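PDB 3W9A: putative uncharacterized protein from Coprinopsis cinerea, which is the catalytic domain of a family 131 glycoside hydrolase and probably cleaves beta-glucosidic bonds in polymeric glucans. Local coordinates for residues Glu145-Pro150 against Phe157-Asp162; Leu137-Gly142 against Lys183-Val188; Ser41-Leu46 against Met77-Ile82; Trp21-Ala24 against Tyr30-Tyr33. One frame throughout, in Å; residues are numbered along the deposited sequence.

In the fold
Followed from the N terminus, the chain first closes contact 4, a tight return from the loop after helix 15-18 onto strand 30-34. Contact 3 comes next in series and spans a longer loop, from Ser-41 to Ile-82; it touches contact 4 because strands 30-34 and 77-83 are neighbours in one sheet. On the other side of the chain's centre, contact 2 joins 137-142 to 183-188, and the short loop of contact 1 lies wholly within that span. These two share the pairing of strands 136-141 and 144-150. Contacts 1, 2 and 3 each tie one sheet of the jelly roll to the other, and none of the four loops cross.

Contact 1 of 4, residues Glu145-Pro150 against Phe157-Asp162; sequences ERWSTP and FNFAYD
On the strand whose Phe-157 and Phe-159 rings touch Thr-149 and Trp-147, one oxygen is gripped twice: OD2 of Asp-162 takes a salt bridge from Lys-183 NZ and a hydrogen bond from Trp-173 NE1. No hydrogen bond joins 145-150 to 157-162; they meet by van der Waals and ring contacts. The axes of the two strands run nearly antiparallel, at 167°, and approach to 11.0 Å, a spacing that side chains rather than backbone bonds must bridge. Trp-147 reaches across with CG anti to its own nitrogen (chi1 179°), and Phe-159 presents its edge to the six-membered ring of that indole. This offset edge-to-face pair has its planes at 87°; CE1 of Phe-159 comes within 3.5 Å of Trp-147 CZ3, which lies near the plane of the phenyl ring. Two residues along each strand, the methyl CG2 of Thr-149 meets Phe-157 CE1, also at 3.5 Å, and the carbonyl oxygen of Pro-150 lies 3.5 Å from Phe-157 CZ. Arg-146 and Trp-147 form a classic beta bulge opposite Trp-139. The contact thus packs strand 144-150 of one sheet over strand 157-164 of the other, with Phe-98 and Leu-137 beside Phe-159, and Val-184 and Val-185 of strand 182-189 beside Trp-147.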
loop_
_atom_site.group_PDB
_atom_site.type_symbol
_atom_site.label_atom_id
_atom_site.label_comp_id
_atom_site.label_asym_id
_atom_site.label_seq_id
_atom_site.Cartn_x
_atom_site.Cartn_y
_atom_site.Cartn_z
ATOM N N GLU A 145 6.402 -10.784 12.331
ATOM C CA GLU A 145 6.480 -9.340 12.606
ATOM C C GLU A 145 7.905 -8.941 12.944
ATOM O O GLU A 145 8.519 -9.538 13.830
ATOM C CB GLU A 145 5.569 -8.933 13.779
ATOM C CG GLU A 145 5.472 -7.422 13.979
ATOM C CD GLU A 145 4.561 -7.022 15.129
ATOM O OE1 GLU A 145 4.871 -7.338 16.291
ATOM O OE2 GLU A 145 3.529 -6.378 14.871
ATOM N N ARG A 146 8.425 -7.938 12.249
ATOM C CA ARG A 146 9.766 -7.422 12.509
ATOM C C ARG A 146 9.750 -5.998 13.057
ATOM O O ARG A 146 10.770 -5.500 13.523
ATOM C CB ARG A 146 10.613 -7.439 11.225
ATOM C CG ARG A 146 10.471 -8.677 10.366
ATOM C CD ARG A 146 10.808 -9.935 11.134
ATOM N NE ARG A 146 10.625 -11.124 10.301
ATOM C CZ ARG A 146 11.534 -12.082 10.116
ATOM N NH1 ARG A 146 12.712 -12.043 10.726
ATOM N NH2 ARG A 146 11.242 -13.112 9.340
ATOM N N TRP A 147 8.603 -5.332 13.001
ATOM C CA TRP A 147 8.546 -3.915 13.316
ATOM C C TRP A 147 7.098 -3.518 13.501
ATOM O O TRP A 147 6.211 -4.079 12.858
ATOM C CB TRP A 147 9.178 -3.148 12.158
ATOM C CG TRP A 147 9.210 -1.654 12.261
ATOM C CD1 TRP A 147 10.271 -0.891 12.627
ATOM C CD2 TRP A 147 8.158 -0.739 11.924
ATOM N NE1 TRP A 147 9.943 0.435 12.570
ATOM C CE2 TRP A 147 8.647 0.556 12.146
ATOM C CE3 TRP A 147 6.843 -0.893 11.487
ATOM C CZ2 TRP A 147 7.880 1.692 11.932
ATOM C CZ3 TRP A 147 6.076 0.241 11.283
ATOM C CH2 TRP A 147 6.600 1.515 11.496
ATOM N N SER A 148 6.847 -2.545 14.367
ATOM C CA SER A 148 5.497 -2.060 14.559
ATOM C C SER A 148 5.530 -0.717 15.237
ATOM O O SER A 148 6.545 -0.321 15.820
ATOM C CB SER A 148 4.626 -3.080 15.341
ATOM O OG SER A 148 4.904 -3.088 16.729
ATOM N N THR A 149 4.433 0.010 15.129
ATOM C CA THR A 149 4.370 1.354 15.660
ATOM C C THR A 149 2.904 1.662 15.917
ATOM O O THR A 149 2.033 1.210 15.159
ATOM C CB THR A 149 5.043 2.375 14.704
ATOM O OG1 THR A 149 5.369 3.575 15.410
ATOM C CG2 THR A 149 4.157 2.728 13.526
ATOM N N PRO A 150 2.607 2.370 17.021
ATOM C CA PRO A 150 1.226 2.768 17.209
ATOM C C PRO A 150 0.643 3.444 15.965
ATOM O O PRO A 150 1.242 4.359 15.425
ATOM C CB PRO A 150 1.325 3.740 18.380
ATOM C CG PRO A 150 2.400 3.131 19.233
ATOM C CD PRO A 150 3.403 2.568 18.252
ATOM N N PHE A 157 2.530 7.541 7.586
ATOM C CA PHE A 157 3.568 6.546 7.735
ATOM C C PHE A 157 4.131 6.194 6.378
ATOM O O PHE A 157 3.419 5.676 5.495
ATOM C CB PHE A 157 3.014 5.330 8.461
ATOM C CG PHE A 157 2.652 5.616 9.889
ATOM C CD1 PHE A 157 3.633 5.587 10.889
ATOM C CD2 PHE A 157 1.345 5.954 10.238
ATOM C CE1 PHE A 157 3.307 5.869 12.207
ATOM C CE2 PHE A 157 1.012 6.230 11.557
ATOM C CZ PHE A 157 1.990 6.185 12.544
ATOM N N ASN A 158 5.404 6.524 6.214
ATOM C CA ASN A 158 6.130 6.308 4.974
ATOM C C ASN A 158 6.837 5.001 5.079
ATOM O O ASN A 158 7.435 4.706 6.114
ATOM C CB ASN A 158 7.179 7.394 4.732
ATOM C CG ASN A 158 6.622 8.787 4.877
ATOM O OD1 ASN A 158 7.159 9.625 5.640
ATOM N ND2 ASN A 158 5.556 9.066 4.141
ATOM N N PHE A 159 6.793 4.219 4.009
ATOM C CA PHE A 159 7.519 2.963 3.950
ATOM C C PHE A 159 8.180 2.751 2.617
ATOM O O PHE A 159 7.713 3.245 1.568
ATOM C CB PHE A 159 6.597 1.781 4.173
ATOM C CG PHE A 159 5.935 1.757 5.526
ATOM C CD1 PHE A 159 6.620 1.287 6.639
ATOM C CD2 PHE A 159 4.632 2.178 5.682
ATOM C CE1 PHE A 159 6.012 1.230 7.887
ATOM C CE2 PHE A 159 4.011 2.135 6.918
ATOM C CZ PHE A 159 4.700 1.647 8.025
ATOM N N ALA A 160 9.261 1.987 2.662
ATOM C CA ALA A 160 9.715 1.263 1.495
ATOM C C ALA A 160 10.152 -0.154 1.872
ATOM O O ALA A 160 10.893 -0.378 2.853
ATOM C CB ALA A 160 10.811 2.024 0.765
ATOM N N TYR A 161 9.652 -1.123 1.100
ATOM C CA TYR A 161 10.135 -2.480 1.159
ATOM C C TYR A 161 11.407 -2.557 0.302
ATOM O O TYR A 161 11.394 -2.284 -0.887
ATOM C CB TYR A 161 9.095 -3.472 0.628
ATOM C CG TYR A 161 7.728 -3.480 1.290
ATOM C CD1 TYR A 161 7.526 -3.001 2.591
ATOM C CD2 TYR A 161 6.635 -4.006 0.618
ATOM C CE1 TYR A 161 6.274 -3.038 3.190
ATOM C CE2 TYR A 161 5.387 -4.066 1.208
ATOM C CZ TYR A 161 5.200 -3.577 2.492
ATOM O OH TYR A 161 3.937 -3.632 3.059
ATOM N N ASP A 162 12.510 -2.912 0.939
ATOM C CA ASP A 162 13.813 -3.042 0.303
ATOM C C ASP A 162 13.931 -4.511 -0.026
ATOM O O ASP A 162 14.284 -5.307 0.849
ATOM C CB ASP A 162 14.866 -2.618 1.339
ATOM C CG ASP A 162 16.295 -2.750 0.850
ATOM O OD1 ASP A 162 16.585 -3.585 -0.031
ATOM O OD2 ASP A 162 17.136 -1.983 1.379
#

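Contact 2 of 4, residues Leu137-Gly142 against Lys183-Val188; sequences LGWYAG and KVVQNV
Strand 137-141 and the bent segment 183-188 draw together along their length: the CA atoms of Trp-139 and Val-185 are 9.5 Å apart, those of Ala-141 and Val-188 only 7.0 Å. The bend is a corner at Val-185, where Val-184 and Val-185 form a classic beta bulge opposite Leu-172. No hydrogen bond links the two segments, and two apolar meetings join them. At the wider end a large side chain fills the distance. With chi1 at 180°, the indole of Trp-139 is carried away from its own backbone nitrogen, and its rim atom CZ3 touches Val-185 CG1 at 3.7 Å. That methyl lies at the edge of the indole, near its plane, while Val-185 CB approaches the same CZ3 to 3.8 Å. At the narrower end, small groups suffice: Ala-141 CB meets Val-188 CG2 at 3.4 Å, closer than carbon atoms usually pack. The contact lies where strand 136-141, set between 124-128 and 144-150 in its sheet, faces strand 182-189 of the other. Val-170 and Leu-172 of strand 169-176 add to the packing round Trp-139, whose ring also meets that of Tyr-161 on strand 157-164.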
loop_
_atom_site.group_PDB
_atom_site.type_symbol
_atom_site.label_atom_id
_atom_site.label_comp_id
_atom_site.label_asym_id
_atom_site.label_seq_id
_atom_site.Cartn_x
_atom_site.Cartn_y
_atom_site.Cartn_z
ATOM N N LEU A 137 0.446 -0.721 13.868
ATOM C CA LEU A 137 0.677 -1.090 12.495
ATOM C C LEU A 137 1.988 -1.887 12.484
ATOM O O LEU A 137 3.044 -1.325 12.723
ATOM C CB LEU A 137 0.793 0.189 11.665
ATOM C CG LEU A 137 0.882 0.110 10.145
ATOM C CD1 LEU A 137 -0.383 -0.522 9.549
ATOM C CD2 LEU A 137 1.126 1.492 9.557
ATOM N N GLY A 138 1.910 -3.191 12.230
ATOM C CA GLY A 138 3.096 -4.034 12.141
ATOM C C GLY A 138 3.502 -4.380 10.724
ATOM O O GLY A 138 2.649 -4.611 9.869
ATOM N N TRP A 139 4.812 -4.423 10.490
ATOM C CA TRP A 139 5.395 -4.930 9.244
ATOM C C TRP A 139 5.897 -6.325 9.457
ATOM O O TRP A 139 6.550 -6.618 10.476
ATOM C CB TRP A 139 6.563 -4.075 8.773
ATOM C CG TRP A 139 7.192 -4.558 7.517
ATOM C CD1 TRP A 139 6.650 -4.521 6.256
ATOM C CD2 TRP A 139 8.483 -5.153 7.378
ATOM N NE1 TRP A 139 7.536 -5.060 5.350
ATOM C CE2 TRP A 139 8.670 -5.443 6.014
ATOM C CE3 TRP A 139 9.503 -5.468 8.277
ATOM C CZ2 TRP A 139 9.831 -6.044 5.530
ATOM C CZ3 TRP A 139 10.661 -6.051 7.790
ATOM C CH2 TRP A 139 10.816 -6.334 6.434
ATOM N N TYR A 140 5.606 -7.181 8.484
ATOM C CA TYR A 140 5.982 -8.573 8.523
ATOM C C TYR A 140 6.895 -8.931 7.358
ATOM O O TYR A 140 6.799 -8.360 6.260
ATOM C CB TYR A 140 4.735 -9.428 8.456
ATOM C CG TYR A 140 3.869 -9.317 9.676
ATOM C CD1 TYR A 140 3.776 -10.371 10.580
ATOM C CD2 TYR A 140 3.173 -8.153 9.950
ATOM C CE1 TYR A 140 2.978 -10.279 11.708
ATOM C CE2 TYR A 140 2.389 -8.038 11.087
ATOM C CZ TYR A 140 2.287 -9.102 11.958
ATOM O OH TYR A 140 1.489 -8.990 13.076
ATOM N N ALA A 141 7.767 -9.901 7.599
ATOM C CA ALA A 141 8.598 -10.478 6.542
ATOM C C ALA A 141 8.772 -11.969 6.807
ATOM O O ALA A 141 9.172 -12.369 7.910
ATOM C CB ALA A 141 9.939 -9.779 6.468
ATOM N N GLY A 142 8.439 -12.794 5.812
ATOM C CA GLY A 142 8.563 -14.246 5.951
ATOM C C GLY A 142 7.573 -14.872 6.922
ATOM O O GLY A 142 7.733 -16.015 7.300
ATOM N N LYS A 183 16.438 3.044 7.288
ATOM C CA LYS A 183 16.312 1.591 7.276
ATOM C C LYS A 183 16.158 1.061 8.711
ATOM O O LYS A 183 17.113 1.029 9.480
ATOM C CB LYS A 183 17.500 0.934 6.568
ATOM C CG LYS A 183 17.265 -0.535 6.249
ATOM C CD LYS A 183 18.298 -1.112 5.286
ATOM C CE LYS A 183 17.906 -2.517 4.825
ATOM N NZ LYS A 183 18.678 -3.008 3.643
ATOM N N VAL A 184 14.945 0.649 9.059
ATOM C CA VAL A 184 14.610 0.240 10.436
ATOM C C VAL A 184 14.676 -1.273 10.628
ATOM O O VAL A 184 14.819 -1.765 11.754
ATOM C CB VAL A 184 13.212 0.760 10.851
ATOM C CG1 VAL A 184 13.266 2.258 11.104
ATOM C CG2 VAL A 184 12.159 0.433 9.789
ATOM N N VAL A 185 14.580 -2.025 9.537
ATOM C CA VAL A 185 14.787 -3.467 9.603
ATOM C C VAL A 185 15.735 -3.912 8.488
ATOM O O VAL A 185 15.446 -3.747 7.297
ATOM C CB VAL A 185 13.465 -4.277 9.552
ATOM C CG1 VAL A 185 13.753 -5.765 9.729
ATOM C CG2 VAL A 185 12.479 -3.801 10.620
ATOM N N GLN A 186 16.866 -4.483 8.902
ATOM C CA GLN A 186 17.822 -5.081 7.983
ATOM C C GLN A 186 17.165 -6.254 7.312
ATOM O O GLN A 186 16.244 -6.848 7.870
ATOM C CB GLN A 186 19.065 -5.568 8.732
ATOM C CG GLN A 186 19.922 -4.459 9.299
ATOM C CD GLN A 186 20.347 -3.476 8.240
ATOM O OE1 GLN A 186 20.891 -3.865 7.204
ATOM N NE2 GLN A 186 20.085 -2.197 8.477
ATOM N N ASN A 187 17.668 -6.615 6.134
ATOM C CA ASN A 187 17.009 -7.632 5.303
ATOM C C ASN A 187 16.974 -8.990 5.989
ATOM O O ASN A 187 17.947 -9.392 6.623
ATOM C CB ASN A 187 17.668 -7.735 3.922
ATOM C CG ASN A 187 17.106 -6.737 2.928
ATOM O OD1 ASN A 187 16.698 -7.101 1.824
ATOM N ND2 ASN A 187 17.062 -5.490 3.314
ATOM N N VAL A 188 15.835 -9.670 5.875
ATOM C CA VAL A 188 15.621 -10.992 6.472
ATOM C C VAL A 188 15.131 -11.946 5.387
ATOM O O VAL A 188 14.525 -11.498 4.409
ATOM C CB VAL A 188 14.584 -10.947 7.629
ATOM C CG1 VAL A 188 14.969 -9.895 8.664
ATOM C CG2 VAL A 188 13.173 -10.684 7.116
#

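Contact 3 of 4, residues Ser41-Leu46 against Met77-Ile82; sequences SRYLNL and MRTELI
Thr-79 fits between Tyr-43 and Leu-44, with its methyl CG2 at the centre of the first shell. CG2 lies 3.7 Å from the carbonyl oxygen Tyr-43 O, 3.8 Å from Tyr-43 CB and 3.7 Å from Leu-44 CD2, so one methyl serves both neighbours. Leu-44 divides its branches: as CD2 slides past Thr-79, CD1 meets CD2 of Leu-81 tip to tip at 3.9 Å. The torsion of Thr-79 (chi1 -67°) sets CG2 anti to the backbone nitrogen and leaves OG1 on the side of Tyr-43, where it hydrogen-bonds to Thr-65 O. Putting an alanine here removes both branches, which would probably open a gap beside Leu-44 and cost Thr-65 O its hydroxyl partner. Further out, Tyr-43 is held at its far end, its OH bonded to Thr-69 OG1 and Gly-38 N. On the strand 77-83 the next residue turns the other way: Glu-80 points away from 41-46 and is gripped side-on by Arg-78, NE to OE2 at 2.7 Å and NH2 to OE1 at 2.9 Å, with His-200 ND1 also on OE1. Trp-32 packs on both Leu-44 and Leu-81, and Phe-18 on Leu-81. Strands 44-47 and 77-83 belong to different antiparallel sheets, and this buried apolar layer between them is the interior packing expected of a beta-jelly roll, the fold of this catalytic domain.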
loop_
_atom_site.group_PDB
_atom_site.type_symbol
_atom_site.label_atom_id
_atom_site.label_comp_id
_atom_site.label_asym_id
_atom_site.label_seq_id
_atom_site.Cartn_x
_atom_site.Cartn_y
_atom_site.Cartn_z
ATOM N N SER A 41 -16.707 4.307 -6.890
ATOM C CA SER A 41 -16.725 5.383 -5.894
ATOM C C SER A 41 -17.135 4.948 -4.461
ATOM O O SER A 41 -16.954 5.711 -3.534
ATOM C CB SER A 41 -17.644 6.509 -6.343
ATOM O OG SER A 41 -18.982 6.083 -6.228
ATOM N N ARG A 42 -17.697 3.752 -4.291
ATOM C CA ARG A 42 -17.904 3.183 -2.952
ATOM C C ARG A 42 -16.565 2.730 -2.308
ATOM O O ARG A 42 -16.447 2.668 -1.078
ATOM C CB ARG A 42 -18.863 2.003 -3.028
ATOM C CG ARG A 42 -19.344 1.496 -1.681
ATOM C CD ARG A 42 -20.252 0.290 -1.833
ATOM N NE ARG A 42 -21.438 0.605 -2.615
ATOM C CZ ARG A 42 -22.335 -0.294 -3.007
ATOM N NH1 ARG A 42 -22.180 -1.573 -2.708
ATOM N NH2 ARG A 42 -23.392 0.092 -3.714
ATOM N N TYR A 43 -15.562 2.439 -3.143
ATOM C CA TYR A 43 -14.312 1.821 -2.679
ATOM C C TYR A 43 -13.044 2.655 -2.882
ATOM O O TYR A 43 -12.092 2.551 -2.103
ATOM C CB TYR A 43 -14.129 0.483 -3.383
ATOM C CG TYR A 43 -15.360 -0.388 -3.383
ATOM C CD1 TYR A 43 -15.935 -0.830 -2.178
ATOM C CD2 TYR A 43 -15.948 -0.768 -4.568
ATOM C CE1 TYR A 43 -17.061 -1.629 -2.178
ATOM C CE2 TYR A 43 -17.078 -1.550 -4.580
ATOM C CZ TYR A 43 -17.638 -1.968 -3.390
ATOM O OH TYR A 43 -18.752 -2.762 -3.438
ATOM N N LEU A 44 -13.027 3.460 -3.935
ATOM C CA LEU A 44 -11.853 4.256 -4.279
ATOM C C LEU A 44 -12.226 5.706 -4.508
ATOM O O LEU A 44 -13.076 6.010 -5.335
ATOM C CB LEU A 44 -11.160 3.684 -5.526
ATOM C CG LEU A 44 -10.597 2.264 -5.394
ATOM C CD1 LEU A 44 -10.118 1.763 -6.746
ATOM C CD2 LEU A 44 -9.474 2.156 -4.345
ATOM N N ASN A 45 -11.594 6.599 -3.753
ATOM C CA ASN A 45 -11.805 8.024 -3.916
ATOM C C ASN A 45 -10.495 8.787 -3.863
ATOM O O ASN A 45 -9.544 8.376 -3.198
ATOM C CB ASN A 45 -12.779 8.553 -2.862
ATOM C CG ASN A 45 -14.157 7.984 -3.032
ATOM O OD1 ASN A 45 -14.520 6.988 -2.385
ATOM N ND2 ASN A 45 -14.909 8.545 -3.970
ATOM N N LEU A 46 -10.474 9.918 -4.556
ATOM C CA LEU A 46 -9.274 10.705 -4.784
ATOM C C LEU A 46 -9.499 12.151 -4.358
ATOM O O LEU A 46 -10.571 12.706 -4.606
ATOM C CB LEU A 46 -8.931 10.649 -6.267
ATOM C CG LEU A 46 -8.686 9.245 -6.843
ATOM C CD1 LEU A 46 -9.329 9.069 -8.218
ATOM C CD2 LEU A 46 -7.201 8.942 -6.887
HETATM N N MSE A 77 -13.419 -8.620 3.384
HETATM C CA MSE A 77 -13.540 -7.240 2.910
HETATM C C MSE A 77 -12.282 -6.927 2.184
HETATM O O MSE A 77 -11.216 -7.003 2.759
HETATM C CB MSE A 77 -13.777 -6.250 4.054
HETATM C CG MSE A 77 -14.917 -6.774 4.913
HETATM SE SE MSE A 77 -15.893 -5.439 6.003
HETATM C CE MSE A 77 -14.603 -3.972 6.131
ATOM N N ARG A 78 -12.397 -6.587 0.907
ATOM C CA ARG A 78 -11.215 -6.387 0.058
ATOM C C ARG A 78 -11.410 -5.239 -0.912
ATOM O O ARG A 78 -12.421 -5.198 -1.625
ATOM C CB ARG A 78 -10.904 -7.657 -0.736
ATOM C CG ARG A 78 -10.499 -8.851 0.103
ATOM C CD ARG A 78 -10.079 -10.026 -0.774
ATOM N NE ARG A 78 -8.776 -9.837 -1.400
ATOM C CZ ARG A 78 -8.115 -10.795 -2.060
ATOM N NH1 ARG A 78 -8.641 -11.996 -2.205
ATOM N NH2 ARG A 78 -6.932 -10.554 -2.596
ATOM N N THR A 79 -10.447 -4.318 -0.932
ATOM C CA THR A 79 -10.392 -3.252 -1.937
ATOM C C THR A 79 -8.939 -3.091 -2.267
ATOM O O THR A 79 -8.194 -2.553 -1.460
ATOM C CB THR A 79 -10.921 -1.926 -1.402
ATOM O OG1 THR A 79 -12.327 -2.040 -1.144
ATOM C CG2 THR A 79 -10.678 -0.806 -2.409
ATOM N N GLU A 80 -8.522 -3.603 -3.421
ATOM C CA GLU A 80 -7.095 -3.718 -3.734
ATOM C C GLU A 80 -6.849 -3.433 -5.212
ATOM O O GLU A 80 -7.535 -3.973 -6.075
ATOM C CB GLU A 80 -6.580 -5.120 -3.375
ATOM C CG GLU A 80 -7.396 -5.747 -2.262
ATOM C CD GLU A 80 -6.971 -7.129 -1.836
ATOM O OE1 GLU A 80 -6.165 -7.785 -2.516
ATOM O OE2 GLU A 80 -7.466 -7.558 -0.773
ATOM N N LEU A 81 -5.876 -2.585 -5.490
ATOM C CA LEU A 81 -5.370 -2.411 -6.854
ATOM C C LEU A 81 -4.080 -3.181 -6.998
ATOM O O LEU A 81 -3.448 -3.520 -5.996
ATOM C CB LEU A 81 -5.105 -0.928 -7.116
ATOM C CG LEU A 81 -6.330 -0.014 -7.076
ATOM C CD1 LEU A 81 -5.944 1.373 -6.574
ATOM C CD2 LEU A 81 -7.004 0.070 -8.440
ATOM N N ILE A 82 -3.687 -3.444 -8.236
ATOM C CA ILE A 82 -2.439 -4.133 -8.540
ATOM C C ILE A 82 -1.690 -3.322 -9.590
ATOM O O ILE A 82 -2.307 -2.743 -10.477
ATOM C CB ILE A 82 -2.667 -5.532 -9.135
ATOM C CG1 ILE A 82 -3.653 -6.362 -8.293
ATOM C CG2 ILE A 82 -1.348 -6.266 -9.353
ATOM C CD1 ILE A 82 -3.101 -6.870 -6.984
#

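Contact 4 of 4, residues Trp21-Ala24 against Tyr30-Tyr33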
loop_
_atom_site.group_PDB
_atom_site.type_symbol
_atom_site.label_atom_id
_atom_site.label_comp_id
_atom_site.label_asym_id
_atom_site.label_seq_id
_atom_site.Cartn_x
_atom_site.Cartn_y
_atom_site.Cartn_z
ATOM N N TRP A 21 -9.633 0.673 -17.013
ATOM C CA TRP A 21 -8.887 -0.566 -17.115
ATOM C C TRP A 21 -9.824 -1.781 -17.244
ATOM O O TRP A 21 -10.882 -1.834 -16.611
ATOM C CB TRP A 21 -7.991 -0.725 -15.881
ATOM C CG TRP A 21 -7.132 -1.927 -15.932
ATOM C CD1 TRP A 21 -5.849 -1.998 -16.392
ATOM C CD2 TRP A 21 -7.488 -3.246 -15.511
ATOM N NE1 TRP A 21 -5.377 -3.283 -16.279
ATOM C CE2 TRP A 21 -6.360 -4.072 -15.737
ATOM C CE3 TRP A 21 -8.635 -3.805 -14.936
ATOM C CZ2 TRP A 21 -6.356 -5.434 -15.439
ATOM C CZ3 TRP A 21 -8.632 -5.148 -14.627
ATOM C CH2 TRP A 21 -7.495 -5.954 -14.885
ATOM N N SER A 22 -9.394 -2.761 -18.029
ATOM C CA SER A 22 -10.019 -4.074 -18.065
ATOM C C SER A 22 -8.985 -5.102 -18.514
ATOM O O SER A 22 -7.893 -4.729 -18.963
ATOM C CB SER A 22 -11.230 -4.099 -18.998
ATOM O OG SER A 22 -10.866 -3.924 -20.359
ATOM N N TRP A 23 -9.333 -6.390 -18.405
ATOM C CA TRP A 23 -8.439 -7.460 -18.849
ATOM C C TRP A 23 -8.185 -7.386 -20.343
ATOM O O TRP A 23 -7.094 -7.698 -20.792
ATOM C CB TRP A 23 -8.993 -8.840 -18.482
ATOM C CG TRP A 23 -8.892 -9.118 -17.029
ATOM C CD1 TRP A 23 -9.917 -9.333 -16.151
ATOM C CD2 TRP A 23 -7.683 -9.175 -16.263
ATOM N NE1 TRP A 23 -9.411 -9.536 -14.887
ATOM C CE2 TRP A 23 -8.044 -9.436 -14.933
ATOM C CE3 TRP A 23 -6.327 -9.027 -16.579
ATOM C CZ2 TRP A 23 -7.105 -9.544 -13.917
ATOM C CZ3 TRP A 23 -5.390 -9.153 -15.570
ATOM C CH2 TRP A 23 -5.786 -9.399 -14.256
ATOM N N ALA A 24 -9.195 -6.951 -21.096
ATOM C CA ALA A 24 -9.066 -6.756 -22.545
ATOM C C ALA A 24 -8.367 -5.443 -22.917
ATOM O O ALA A 24 -7.867 -5.303 -24.038
ATOM C CB ALA A 24 -10.444 -6.800 -23.198
ATOM N N TYR A 30 -2.695 0.854 -13.027
ATOM C CA TYR A 30 -3.309 0.035 -11.972
ATOM C C TYR A 30 -4.392 -0.892 -12.507
ATOM O O TYR A 30 -5.292 -0.452 -13.221
ATOM C CB TYR A 30 -3.960 0.940 -10.936
ATOM C CG TYR A 30 -3.016 1.624 -9.983
ATOM C CD1 TYR A 30 -2.495 0.944 -8.885
ATOM C CD2 TYR A 30 -2.682 2.959 -10.137
ATOM C CE1 TYR A 30 -1.648 1.582 -7.979
ATOM C CE2 TYR A 30 -1.838 3.596 -9.229
ATOM C CZ TYR A 30 -1.337 2.898 -8.154
ATOM O OH TYR A 30 -0.504 3.502 -7.250
ATOM N N GLN A 31 -4.313 -2.162 -12.114
ATOM C CA GLN A 31 -5.366 -3.138 -12.392
ATOM C C GLN A 31 -6.426 -3.013 -11.309
ATOM O O GLN A 31 -6.114 -2.910 -10.129
ATOM C CB GLN A 31 -4.833 -4.541 -12.395
ATOM C CG GLN A 31 -3.594 -4.744 -13.232
ATOM C CD GLN A 31 -3.167 -6.184 -13.313
ATOM O OE1 GLN A 31 -3.358 -6.966 -12.387
ATOM N NE2 GLN A 31 -2.546 -6.532 -14.410
ATOM N N TRP A 32 -7.681 -3.036 -11.721
ATOM C CA TRP A 32 -8.762 -2.797 -10.781
ATOM C C TRP A 32 -9.822 -3.876 -11.034
ATOM O O TRP A 32 -10.640 -3.762 -11.954
ATOM C CB TRP A 32 -9.286 -1.395 -10.985
ATOM C CG TRP A 32 -10.514 -1.012 -10.201
ATOM C CD1 TRP A 32 -11.607 -0.374 -10.678
ATOM C CD2 TRP A 32 -10.751 -1.250 -8.816
ATOM N NE1 TRP A 32 -12.522 -0.189 -9.676
ATOM C CE2 TRP A 32 -12.011 -0.709 -8.515
ATOM C CE3 TRP A 32 -9.995 -1.835 -7.785
ATOM C CZ2 TRP A 32 -12.556 -0.756 -7.240
ATOM C CZ3 TRP A 32 -10.538 -1.864 -6.497
ATOM C CH2 TRP A 32 -11.795 -1.329 -6.236
ATOM N N TYR A 33 -9.709 -4.956 -10.271
ATOM C CA TYR A 33 -10.657 -6.087 -10.338
ATOM C C TYR A 33 -10.941 -6.738 -8.977
ATOM O O TYR A 33 -11.922 -7.435 -8.853
ATOM C CB TYR A 33 -10.184 -7.155 -11.332
ATOM C CG TYR A 33 -8.894 -7.852 -10.956
ATOM C CD1 TYR A 33 -8.900 -9.055 -10.270
ATOM C CD2 TYR A 33 -7.667 -7.294 -11.283
ATOM C CE1 TYR A 33 -7.709 -9.696 -9.922
ATOM C CE2 TYR A 33 -6.476 -7.923 -10.945
ATOM C CZ TYR A 33 -6.493 -9.116 -10.259
ATOM O OH TYR A 33 -5.288 -9.722 -9.928
HETATM O O HOH W 1 -11.602 -1.800 -13.817
#
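Trp-21 turns its indole onto strand 30-34 because CG stands anti to the backbone nitrogen (chi1 -177°), while Tyr-33 has CG between its own backbone N and carbonyl carbon (chi1 65°), which brings its ring against Trp-23. The aromatic cluster folds a loop of the jelly roll over a strand that pairs with 77-83. One face of Trp-21 lies flat on the backbone of the strand: Gln-31 CA makes a CH-pi contact 3.7 Å from the centroid of the five-membered ring, and Trp-32 N sits over the same face, 3.4 Å from CE3. Gln-31 CB adds to this at 3.5 Å from Trp-21 CZ2. Gln-84 OE1 accepts hydrogen bonds from both Trp-21 NE1 and Gln-31 NE2. Replacing this tryptophan with an alanine would probably uncover the backbone at Gln-31 and leave Gln-84 OE1 with one donor fewer. Farther along, Trp-23 CZ2 stands over a face of the Tyr-33 ring, 3.4 Å from CE2, with the two planes at 51°; the hydroxyl of Tyr-33 bonds to a glycerol probably taken from the crystallisation liquor. Beside the Trp-21 edge, a water lies 2.9 Å from both Trp-21 O and Trp-32 O, in hydrogen-bonding position between loop and strand.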